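Local coordinates for CRISPR-associated protein, Cse1 family (Acidimicrobium ferrooxidans, PDB 4H3T), which probably serves as the large Cse1 subunit of a type I-E CRISPR Cascade complex, which in related systems helps recognise invading DNA, at residues Pro16-Ser28 with Gly44-Leu56. The protein carries 1 engineered substitution. Sequence-based numbering, arbitrary orientation.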
ATOM      1  N   PRO A  16      11.308   3.785 -23.458  1.00 48.07           N
ATOM      2  CA  PRO A  16      11.221   4.328 -22.076  1.00 47.52           C
ATOM      3  C   PRO A  16       9.780   4.529 -21.593  1.00 48.28           C
ATOM      4  O   PRO A  16       8.983   5.138 -22.277  1.00 44.59           O
ATOM      5  CB  PRO A  16      11.998   5.657 -22.158  1.00 50.47           C
ATOM      6  CG  PRO A  16      12.024   6.043 -23.607  1.00 56.30           C
ATOM      7  CD  PRO A  16      11.851   4.778 -24.423  1.00 51.88           C
ATOM      8  N   TRP A  17       9.415   3.946 -20.435  1.00 40.98           N
ATOM      9  CA  TRP A  17       8.092   4.184 -19.889  1.00 38.28           C
ATOM     10  C   TRP A  17       7.985   4.076 -18.358  1.00 42.26           C
ATOM     11  O   TRP A  17       6.919   4.370 -17.839  1.00 40.16           O
ATOM     12  CB  TRP A  17       7.046   3.227 -20.531  1.00 37.34           C
ATOM     13  CG  TRP A  17       7.266   1.782 -20.278  1.00 38.03           C
ATOM     14  CD1 TRP A  17       8.241   0.991 -20.810  1.00 41.15           C
ATOM     15  CD2 TRP A  17       6.488   0.946 -19.420  1.00 36.93           C
ATOM     16  NE1 TRP A  17       8.143  -0.278 -20.316  1.00 40.27           N
ATOM     17  CE2 TRP A  17       7.037  -0.357 -19.501  1.00 39.96           C
ATOM     18  CE3 TRP A  17       5.302   1.137 -18.687  1.00 38.47           C
ATOM     19  CZ2 TRP A  17       6.454  -1.462 -18.855  1.00 39.02           C
ATOM     20  CZ3 TRP A  17       4.712   0.044 -18.071  1.00 38.86           C
ATOM     21  CH2 TRP A  17       5.281  -1.248 -18.166  1.00 38.47           C
ATOM     22  N   LEU A  18       9.032   3.619 -17.668  1.00 39.25           N
ATOM     23  CA  LEU A  18       9.035   3.385 -16.215  1.00 39.72           C
ATOM     24  C   LEU A  18       9.780   4.523 -15.532  1.00 42.90           C
ATOM     25  O   LEU A  18      10.979   4.650 -15.703  1.00 41.31           O
ATOM     26  CB  LEU A  18       9.688   2.027 -15.916  1.00 39.59           C
ATOM     27  CG  LEU A  18       8.956   0.851 -16.549  1.00 43.45           C
ATOM     28  CD1 LEU A  18       9.796  -0.341 -16.548  1.00 45.55           C
ATOM     29  CD2 LEU A  18       7.652   0.550 -15.841  1.00 42.55           C
ATOM     30  N   PRO A  19       9.068   5.421 -14.826  1.00 42.09           N
ATOM     31  CA  PRO A  19       9.750   6.588 -14.237  1.00 41.96           C
ATOM     32  C   PRO A  19      10.535   6.196 -12.992  1.00 42.66           C
ATOM     33  O   PRO A  19      10.007   5.569 -12.068  1.00 40.08           O
ATOM     34  CB  PRO A  19       8.607   7.560 -13.919  1.00 42.13           C
ATOM     35  CG  PRO A  19       7.396   6.787 -13.986  1.00 44.71           C
ATOM     36  CD  PRO A  19       7.632   5.436 -14.524  1.00 41.51           C
ATOM     37  N   VAL A  20      11.784   6.568 -12.977  1.00 40.31           N
ATOM     38  CA  VAL A  20      12.675   6.237 -11.873  1.00 40.36           C
ATOM     39  C   VAL A  20      13.481   7.447 -11.481  1.00 46.45           C
ATOM     40  O   VAL A  20      13.602   8.405 -12.234  1.00 45.21           O
ATOM     41  CB  VAL A  20      13.610   5.043 -12.199  1.00 43.84           C
ATOM     42  CG1 VAL A  20      12.812   3.790 -12.473  1.00 43.13           C
ATOM     43  CG2 VAL A  20      14.527   5.368 -13.366  1.00 46.41           C
ATOM     44  N   ARG A  21      14.064   7.365 -10.301  1.00 43.13           N
ATOM     45  CA  ARG A  21      15.012   8.345  -9.794  1.00 45.26           C
ATOM     46  C   ARG A  21      16.378   7.654  -9.668  1.00 48.08           C
ATOM     47  O   ARG A  21      16.474   6.592  -9.063  1.00 47.58           O
ATOM     48  CB  ARG A  21      14.542   8.879  -8.449  1.00 45.16           C
ATOM     49  CG  ARG A  21      15.536   9.839  -7.783  1.00 51.52           C
ATOM     50  CD  ARG A  21      15.012  10.136  -6.382  1.00 66.80           C
ATOM     51  NE  ARG A  21      14.024  11.211  -6.375  1.00 74.89           N
ATOM     52  CZ  ARG A  21      14.308  12.513  -6.443  1.00 96.58           C
ATOM     53  NH1 ARG A  21      15.569  12.926  -6.567  1.00 89.96           N
ATOM     54  NH2 ARG A  21      13.332  13.413  -6.407  1.00 87.17           N
ATOM     55  N   PHE A  22      17.397   8.218 -10.291  1.00 48.50           N
ATOM     56  CA  PHE A  22      18.739   7.660 -10.310  1.00 50.51           C
ATOM     57  C   PHE A  22      19.504   8.122  -9.070  1.00 55.24           C
ATOM     58  O   PHE A  22      19.148   9.147  -8.494  1.00 53.65           O
ATOM     59  CB  PHE A  22      19.467   8.058 -11.594  1.00 53.66           C
ATOM     60  CG  PHE A  22      19.061   7.226 -12.785  1.00 52.60           C
ATOM     61  CD1 PHE A  22      19.722   6.044 -13.078  1.00 53.69           C
ATOM     62  CD2 PHE A  22      18.004   7.621 -13.610  1.00 53.25           C
ATOM     63  CE1 PHE A  22      19.328   5.258 -14.150  1.00 52.54           C
ATOM     64  CE2 PHE A  22      17.683   6.890 -14.744  1.00 53.58           C
ATOM     65  CZ  PHE A  22      18.377   5.736 -15.038  1.00 52.31           C
ATOM     66  N   ARG A  23      20.522   7.353  -8.643  1.00 54.39           N
ATOM     67  CA  ARG A  23      21.361   7.698  -7.476  1.00 55.33           C
ATOM     68  C   ARG A  23      22.110   9.037  -7.695  1.00 60.75           C
ATOM     69  O   ARG A  23      22.326   9.758  -6.737  1.00 59.97           O
ATOM     70  CB  ARG A  23      22.358   6.573  -7.159  1.00 58.49           C
ATOM     71  CG  ARG A  23      21.685   5.365  -6.568  1.00 61.76           C
ATOM     72  CD  ARG A  23      22.598   4.154  -6.588  1.00 70.40           C
ATOM     73  NE  ARG A  23      23.506   4.154  -5.447  1.00 69.36           N
ATOM     74  CZ  ARG A  23      24.505   3.294  -5.263  1.00 89.86           C
ATOM     75  NH1 ARG A  23      24.733   2.323  -6.150  1.00 71.83           N
ATOM     76  NH2 ARG A  23      25.283   3.392  -4.188  1.00 77.08           N
ATOM     77  N   ASP A  24      22.449   9.404  -8.952  1.00 61.27           N
ATOM     78  CA  ASP A  24      23.086  10.720  -9.214  1.00 63.97           C
ATOM     79  C   ASP A  24      22.065  11.912  -9.269  1.00 69.49           C
ATOM     80  O   ASP A  24      22.462  13.033  -9.629  1.00 70.06           O
ATOM     81  CB  ASP A  24      23.916  10.706 -10.508  1.00 65.87           C
ATOM     82  CG  ASP A  24      23.143  10.386 -11.746  1.00 72.67           C
ATOM     83  OD1 ASP A  24      21.888  10.450 -11.701  1.00 73.48           O
ATOM     84  OD2 ASP A  24      23.776  10.022 -12.756  1.00 77.20           O
ATOM     85  N   GLY A  25      20.781  11.653  -9.009  1.00 64.26           N
ATOM     86  CA  GLY A  25      19.753  12.685  -8.994  1.00 63.23           C
ATOM     87  C   GLY A  25      18.892  12.775 -10.235  1.00 64.44           C
ATOM     88  O   GLY A  25      17.840  13.397 -10.179  1.00 62.94           O
ATOM     89  N   ARG A  26      19.305  12.174 -11.367  1.00 60.86           N
ATOM     90  CA  ARG A  26      18.454  12.188 -12.567  1.00 58.09           C
ATOM     91  C   ARG A  26      17.110  11.538 -12.323  1.00 55.49           C
ATOM     92  O   ARG A  26      17.003  10.556 -11.579  1.00 54.87           O
ATOM     93  CB  ARG A  26      19.082  11.460 -13.775  1.00 57.34           C
ATOM     94  CG  ARG A  26      20.327  12.062 -14.395  1.00 70.41           C
ATOM     95  CD  ARG A  26      20.860  11.089 -15.467  1.00 71.91           C
ATOM     96  NE  ARG A  26      21.615   9.994 -14.843  1.00 79.55           N
ATOM     97  CZ  ARG A  26      21.655   8.722 -15.236  1.00 86.19           C
ATOM     98  NH1 ARG A  26      20.987   8.328 -16.318  1.00 69.18           N
ATOM     99  NH2 ARG A  26      22.382   7.835 -14.563  1.00 76.24           N
ATOM    100  N   ARG A  27      16.100  12.070 -12.992  1.00 51.14           N
ATOM    101  CA  ARG A  27      14.727  11.568 -12.996  1.00 50.31           C
ATOM    102  C   ARG A  27      14.297  11.417 -14.434  1.00 54.27           C
ATOM    103  O   ARG A  27      14.259  12.402 -15.161  1.00 54.32           O
ATOM    104  CB  ARG A  27      13.782  12.506 -12.224  1.00 51.43           C
ATOM    105  CG  ARG A  27      14.109  12.561 -10.770  1.00 54.80           C
ATOM    106  CD  ARG A  27      13.378  13.678 -10.076  1.00 61.11           C
ATOM    107  NE  ARG A  27      12.059  13.282  -9.612  1.00 70.14           N
ATOM    108  CZ  ARG A  27      11.237  14.055  -8.900  1.00 91.23           C
ATOM    109  NH1 ARG A  27      11.591  15.295  -8.572  1.00 75.51           N
ATOM    110  NH2 ARG A  27      10.045  13.594  -8.518  1.00 75.90           N
ATOM    111  N   SER A  28      14.087  10.172 -14.875  1.00 50.20           N
ATOM    112  CA  SER A  28      13.714   9.887 -16.266  1.00 49.46           C
ATOM    113  C   SER A  28      13.020   8.517 -16.371  1.00 49.53           C
ATOM    114  O   SER A  28      12.824   7.815 -15.373  1.00 46.07           O
ATOM    115  CB  SER A  28      14.919   9.979 -17.201  1.00 57.12           C
ATOM    116  OG  SER A  28      15.898   8.984 -16.971  1.00 67.29           O
ATOM    117  N   GLY A  44      14.947   4.233  -6.908  1.00 44.72           N
ATOM    118  CA  GLY A  44      13.647   3.593  -6.963  1.00 43.22           C
ATOM    119  C   GLY A  44      12.727   4.215  -7.966  1.00 45.01           C
ATOM    120  O   GLY A  44      13.131   5.070  -8.754  1.00 42.11           O
ATOM    121  N   PHE A  45      11.482   3.736  -7.949  1.00 43.15           N
ATOM    122  CA  PHE A  45      10.404   4.246  -8.770  1.00 42.50           C
ATOM    123  C   PHE A  45      10.152   5.687  -8.449  1.00 45.05           C
ATOM    124  O   PHE A  45      10.359   6.074  -7.347  1.00 43.84           O
ATOM    125  CB  PHE A  45       9.115   3.445  -8.562  1.00 42.33           C
ATOM    126  CG  PHE A  45       9.127   2.109  -9.252  1.00 42.63           C
ATOM    127  CD1 PHE A  45       9.092   2.025 -10.639  1.00 46.79           C
ATOM    128  CD2 PHE A  45       9.156   0.928  -8.519  1.00 42.59           C
ATOM    129  CE1 PHE A  45       9.126   0.779 -11.275  1.00 47.26           C
ATOM    130  CE2 PHE A  45       9.233  -0.305  -9.157  1.00 44.84           C
ATOM    131  CZ  PHE A  45       9.192  -0.378 -10.510  1.00 43.59           C
ATOM    132  N   ASP A  46       9.691   6.487  -9.425  1.00 41.70           N
ATOM    133  CA  ASP A  46       9.415   7.893  -9.226  1.00 41.35           C
ATOM    134  C   ASP A  46       8.062   8.183  -9.857  1.00 46.18           C
ATOM    135  O   ASP A  46       7.962   8.927 -10.816  1.00 44.93           O
ATOM    136  CB  ASP A  46      10.555   8.679  -9.859  1.00 44.94           C
ATOM    137  CG  ASP A  46      10.376  10.177  -9.751  1.00 53.93           C
ATOM    138  OD1 ASP A  46       9.782  10.622  -8.776  1.00 53.04           O
ATOM    139  OD2 ASP A  46      10.852  10.895 -10.640  1.00 56.20           O
ATOM    140  N   VAL A  47       7.005   7.546  -9.342  1.00 43.32           N
ATOM    141  CA  VAL A  47       5.709   7.627 -10.019  1.00 43.71           C
ATOM    142  C   VAL A  47       4.905   8.844  -9.558  1.00 48.33           C
ATOM    143  O   VAL A  47       5.063   9.324  -8.472  1.00 46.72           O
ATOM    144  CB  VAL A  47       4.885   6.324  -9.923  1.00 48.06           C
ATOM    145  CG1 VAL A  47       5.640   5.146 -10.544  1.00 50.52           C
ATOM    146  CG2 VAL A  47       4.487   6.020  -8.511  1.00 48.44           C
ATOM    147  N   ASP A  48       3.923   9.163 -10.359  1.00 49.43           N
ATOM    148  CA  ASP A  48       3.047  10.314 -10.354  1.00 54.17           C
ATOM    149  C   ASP A  48       1.711  10.077  -9.539  1.00 56.76           C
ATOM    150  O   ASP A  48       0.986  11.017  -9.236  1.00 57.43           O
ATOM    151  CB  ASP A  48       2.708  10.610 -11.891  1.00 59.43           C
ATOM    152  CG  ASP A  48       2.664   9.400 -12.931  1.00 74.26           C
ATOM    153  OD1 ASP A  48       1.569   9.205 -13.572  1.00 77.75           O
ATOM    154  OD2 ASP A  48       3.771   8.580 -13.076  1.00 55.09           O
ATOM    155  N   PHE A  49       1.379   8.827  -9.243  1.00 47.68           N
ATOM    156  CA  PHE A  49       0.119   8.496  -8.580  1.00 44.87           C
ATOM    157  C   PHE A  49       0.344   7.251  -7.757  1.00 45.38           C
ATOM    158  O   PHE A  49       1.031   6.363  -8.223  1.00 42.51           O
ATOM    159  CB  PHE A  49      -0.982   8.351  -9.661  1.00 46.72           C
ATOM    160  CG  PHE A  49      -2.353   8.262  -9.032  1.00 50.37           C
ATOM    161  CD1 PHE A  49      -3.013   9.412  -8.608  1.00 55.88           C
ATOM    162  CD2 PHE A  49      -2.893   7.029  -8.680  1.00 48.41           C
ATOM    163  CE1 PHE A  49      -4.247   9.330  -7.974  1.00 57.74           C
ATOM    164  CE2 PHE A  49      -4.086   6.946  -7.990  1.00 52.41           C
ATOM    165  CZ  PHE A  49      -4.779   8.094  -7.662  1.00 54.99           C
ATOM    166  N   PRO A  50      -0.179   7.194  -6.522  1.00 45.61           N
ATOM    167  CA  PRO A  50       0.220   6.126  -5.592  1.00 46.12           C
ATOM    168  C   PRO A  50      -0.063   4.696  -5.980  1.00 47.76           C
ATOM    169  O   PRO A  50       0.735   3.858  -5.676  1.00 49.05           O
ATOM    170  CB  PRO A  50      -0.542   6.455  -4.316  1.00 49.84           C
ATOM    171  CG  PRO A  50      -0.932   7.872  -4.442  1.00 53.91           C
ATOM    172  CD  PRO A  50      -1.008   8.221  -5.853  1.00 48.28           C
ATOM    173  N   THR A  51      -1.107   4.437  -6.720  1.00 40.59           N
ATOM    174  CA  THR A  51      -1.455   3.071  -7.083  1.00 39.27           C
ATOM    175  C   THR A  51      -0.489   2.516  -8.118  1.00 41.03           C
ATOM    176  O   THR A  51      -0.362   1.317  -8.290  1.00 40.36           O
ATOM    177  CB  THR A  51      -2.871   2.990  -7.606  1.00 42.49           C
ATOM    178  OG1 THR A  51      -3.018   3.885  -8.662  1.00 39.64           O
ATOM    179  CG2 THR A  51      -3.877   3.296  -6.578  1.00 40.11           C
ATOM    180  N   LEU A  52       0.189   3.379  -8.820  1.00 40.22           N
ATOM    181  CA  LEU A  52       1.120   2.889  -9.817  1.00 37.93           C
ATOM    182  C   LEU A  52       2.320   2.100  -9.201  1.00 42.10           C
ATOM    183  O   LEU A  52       2.883   1.224  -9.855  1.00 43.64           O
ATOM    184  CB  LEU A  52       1.661   4.055 -10.642  1.00 37.92           C
ATOM    185  CG  LEU A  52       0.646   4.787 -11.582  1.00 42.49           C
ATOM    186  CD1 LEU A  52       1.324   6.031 -12.245  1.00 44.92           C
ATOM    187  CD2 LEU A  52       0.246   3.889 -12.701  1.00 42.52           C
ATOM    188  N   GLU A  53       2.806   2.506  -8.048  1.00 39.71           N
ATOM    189  CA  GLU A  53       4.029   1.907  -7.526  1.00 40.03           C
ATOM    190  C   GLU A  53       3.848   0.435  -7.147  1.00 40.67           C
ATOM    191  O   GLU A  53       4.616  -0.357  -7.657  1.00 40.32           O
ATOM    192  CB  GLU A  53       4.617   2.750  -6.398  1.00 41.29           C
ATOM    193  CG  GLU A  53       5.987   2.227  -6.015  1.00 40.82           C
ATOM    194  CD  GLU A  53       6.767   3.160  -5.119  1.00 52.59           C
ATOM    195  OE1 GLU A  53       6.329   4.316  -4.974  1.00 50.43           O
ATOM    196  OE2 GLU A  53       7.826   2.754  -4.583  1.00 53.49           O
ATOM    197  N   PRO A  54       2.833   0.016  -6.384  1.00 37.43           N
ATOM    198  CA  PRO A  54       2.663  -1.439  -6.108  1.00 36.35           C
ATOM    199  C   PRO A  54       2.438  -2.238  -7.399  1.00 37.91           C
ATOM    200  O   PRO A  54       2.927  -3.348  -7.587  1.00 37.93           O
ATOM    201  CB  PRO A  54       1.403  -1.480  -5.215  1.00 37.55           C
ATOM    202  CG  PRO A  54       1.263  -0.138  -4.677  1.00 41.94           C
ATOM    203  CD  PRO A  54       1.861   0.832  -5.618  1.00 38.75           C
ATOM    204  N   ALA A  55       1.704  -1.655  -8.334  1.00 36.65           N
ATOM    205  CA  ALA A  55       1.379  -2.344  -9.595  1.00 36.22           C
ATOM    206  C   ALA A  55       2.612  -2.560 -10.449  1.00 36.79           C
ATOM    207  O   ALA A  55       2.855  -3.700 -10.904  1.00 36.47           O
ATOM    208  CB  ALA A  55       0.304  -1.549 -10.359  1.00 38.38           C
ATOM    209  N   LEU A  56       3.437  -1.532 -10.574  1.00 35.76           N
ATOM    210  CA  LEU A  56       4.664  -1.617 -11.379  1.00 36.50           C
ATOM    211  C   LEU A  56       5.735  -2.450 -10.644  1.00 39.42           C
ATOM    212  O   LEU A  56       6.431  -3.210 -11.280  1.00 40.30           O
ATOM    213  CB  LEU A  56       5.209  -0.237 -11.701  1.00 37.76           C
ATOM    214  CG  LEU A  56       4.345   0.638 -12.699  1.00 40.81           C
ATOM    215  CD1 LEU A  56       4.942   2.021 -12.805  1.00 44.36           C
ATOM    216  CD2 LEU A  56       4.175  -0.095 -14.025  1.00 39.17           C
TER
HETATM  217  O   HOH W   1      11.167   9.914 -13.052  1.00 47.18           O
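R21 and G44 form an antiparallel hydrogen-bonded pair, R21 N reaching G44 O over 2.9 Å at a nearly straight 170°, and V20 and F45 follow as the adjacent non-hydrogen-bonded pair. One residue on, D46 N donates to P19 O (2.8 Å) from well above the carbonyl plane, on no lone pair. D46 is the main polar link: with CG anti to its backbone N (chi1 179°), the carboxylate reaches across strand 18-22 to R27. R27 grips D46 side-on in a salt bridge, R27 NE to D46 OD2 at 2.9 Å and R27 NH2 to D46 OD1 at 3.0 Å. Both oxygens lie near the guanidinium plane, although guanidinium and carboxylate are tilted 41° apart and NE meets OD2 from above the carboxylate. A water donates to D46 OD2 and to V20 O, tying the same carboxylate to the strand backbone. Losing this carboxylate to an alanine would probably leave R27 without its two-pronged partner and the water without one acceptor. On the apolar side, P19 CG packs on V47 CG1 at 4.2 Å, while L56 CD2 meets L18 CD2 at 4.0 Å and, obliquely, the W17 ring at CZ3. Strand 18-22, bonded also through V20 N to S28 O, is central in a three-stranded antiparallel sheet, between 27-30 and 42-45; L56 brings helix 52-68 against its start, L18 and F45 also touch helix 32-37, and W17 packs on helix 157-170.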